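Local coordinates for periplasmic binding protein component of an ABC type zinc uptake transporter (PDB 2OV3), which binds zinc in the periplasm and probably delivers it to an ABC-type uptake transporter as the solute-binding component, at residues 61-64 with 65-68. Sequence-based numbering, arbitrary orientation.
Sequences GFEQ and PWLE
The indole of W66 lies with one face over the backbone of E63: E63 CA sits 4.2 Å from the centroid of the six-membered ring, 22° off its normal, a CH-pi contact. W66 CG nearly eclipses its backbone N (chi1 -3°), which folds the ring back over E63. E63 O approaches the same ring system nearer its rim, 3.8 Å above the plane. E63 CG reaches CZ3 of W66 at 3.5 Å, and the carboxylate beyond it stands nearly upright to the indole, planes 82° apart. E63 OE2 lies in plane at the edge of the F62 ring. The bend of E63 at chi2 carries the carboxylate away from the indole toward the end of strand 54-57, where OE1 accepts the backbone N-H of G59 and OE2 is hydrogen-bonded to I58 N and S8 OG, so both oxygens of this buried acid have partners. E63 O accepts W66 N at 3.0 Å, from above the carbonyl plane, and more weakly L67 N, which also reaches Q64 O in a weak bond. L67 CD1 touches the side-chain amide of Q64 at NE2, 3.6 Å away. W66 is further enclosed by L29, P41 and Y55, and its NE1 bonds weakly to Y39 O. With alanine here the E63 backbone and CG would lose their cover, which would probably open a gap toward L29 and P41 and leave Y39 O without its weak N-H partner. F62 packs on P36 and meets the ring of W103, its side chain about 5 Å from the zinc ion bound by H37, H101 and H165. This is a type I/III beta turn, E63 to W66, in the loop from strand 54-57 of a parallel sheet to helix 67-73, bordering the metal site of this ZnuA-family protein.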
loop_
_atom_site.group_PDB
_atom_site.type_symbol
_atom_site.label_atom_id
_atom_site.label_comp_id
_atom_site.label_asym_id
_atom_site.label_seq_id
_atom_site.Cartn_x
_atom_site.Cartn_y
_atom_site.Cartn_z
ATOM N N GLY A 61 -4.056 -12.241 -2.394
ATOM C CA GLY A 61 -5.435 -12.261 -1.948
ATOM C C GLY A 61 -6.041 -10.901 -1.683
ATOM O O GLY A 61 -6.942 -10.791 -0.870
ATOM N N PHE A 62 -5.579 -9.856 -2.354
ATOM C CA PHE A 62 -6.155 -8.538 -2.101
ATOM C C PHE A 62 -7.480 -8.358 -2.829
ATOM O O PHE A 62 -8.372 -7.683 -2.337
ATOM C CB PHE A 62 -5.204 -7.449 -2.567
ATOM C CG PHE A 62 -5.601 -6.064 -2.145
ATOM C CD1 PHE A 62 -5.604 -5.718 -0.804
ATOM C CD2 PHE A 62 -5.869 -5.076 -3.097
ATOM C CE1 PHE A 62 -5.857 -4.396 -0.409
ATOM C CE2 PHE A 62 -6.124 -3.752 -2.721
ATOM C CZ PHE A 62 -6.115 -3.412 -1.372
ATOM N N GLU A 63 -7.582 -8.967 -4.006
ATOM C CA GLU A 63 -8.757 -8.864 -4.856
ATOM C C GLU A 63 -9.723 -10.034 -4.711
ATOM O O GLU A 63 -10.709 -10.124 -5.440
ATOM C CB GLU A 63 -8.321 -8.759 -6.322
ATOM C CG GLU A 63 -7.552 -7.494 -6.701
ATOM C CD GLU A 63 -6.073 -7.510 -6.304
ATOM O OE1 GLU A 63 -5.530 -8.598 -5.976
ATOM O OE2 GLU A 63 -5.461 -6.412 -6.338
ATOM N N GLN A 64 -9.434 -10.935 -3.779
ATOM C CA GLN A 64 -10.269 -12.119 -3.556
ATOM C C GLN A 64 -11.761 -11.821 -3.438
ATOM O O GLN A 64 -12.590 -12.569 -3.948
ATOM C CB GLN A 64 -9.801 -12.857 -2.302
ATOM C CG GLN A 64 -10.685 -14.035 -1.953
ATOM C CD GLN A 64 -10.721 -15.070 -3.063
ATOM O OE1 GLN A 64 -11.691 -15.822 -3.193
ATOM N NE2 GLN A 64 -9.657 -15.119 -3.869
ATOM N N PRO A 65 -12.121 -10.734 -2.738
ATOM C CA PRO A 65 -13.535 -10.383 -2.582
ATOM C C PRO A 65 -14.277 -10.206 -3.900
ATOM O O PRO A 65 -15.450 -10.564 -4.007
ATOM C CB PRO A 65 -13.481 -9.094 -1.774
ATOM C CG PRO A 65 -12.261 -9.289 -0.920
ATOM C CD PRO A 65 -11.267 -9.873 -1.897
ATOM N N TRP A 66 -13.608 -9.658 -4.906
ATOM C CA TRP A 66 -14.262 -9.448 -6.201
ATOM C C TRP A 66 -13.568 -10.191 -7.343
ATOM O O TRP A 66 -13.945 -10.042 -8.506
ATOM C CB TRP A 66 -14.316 -7.946 -6.543
ATOM C CG TRP A 66 -13.777 -7.039 -5.471
ATOM C CD1 TRP A 66 -14.363 -6.746 -4.270
ATOM C CD2 TRP A 66 -12.517 -6.354 -5.480
ATOM N NE1 TRP A 66 -13.545 -5.924 -3.529
ATOM C CE2 TRP A 66 -12.407 -5.666 -4.246
ATOM C CE3 TRP A 66 -11.476 -6.252 -6.412
ATOM C CZ2 TRP A 66 -11.290 -4.892 -3.912
ATOM C CZ3 TRP A 66 -10.363 -5.481 -6.081
ATOM C CH2 TRP A 66 -10.283 -4.809 -4.840
ATOM N N LEU A 67 -12.560 -10.988 -7.007
ATOM C CA LEU A 67 -11.799 -11.736 -8.001
ATOM C C LEU A 67 -12.673 -12.394 -9.066
ATOM O O LEU A 67 -12.436 -12.241 -10.262
ATOM C CB LEU A 67 -10.956 -12.810 -7.319
ATOM C CG LEU A 67 -9.593 -13.023 -7.988
ATOM C CD1 LEU A 67 -8.830 -14.118 -7.253
ATOM C CD2 LEU A 67 -9.768 -13.364 -9.444
ATOM N N GLU A 68 -13.681 -13.126 -8.616
ATOM C CA GLU A 68 -14.577 -13.813 -9.517
ATOM C C GLU A 68 -15.417 -12.864 -10.360
ATOM O O GLU A 68 -15.565 -13.076 -11.564
ATOM C CB GLU A 68 -15.461 -14.779 -8.726
ATOM C CG GLU A 68 -14.704 -16.020 -8.241
ATOM C CD GLU A 68 -14.279 -16.924 -9.395
ATOM O OE1 GLU A 68 -15.158 -17.608 -9.971
ATOM O OE2 GLU A 68 -13.072 -16.940 -9.738
#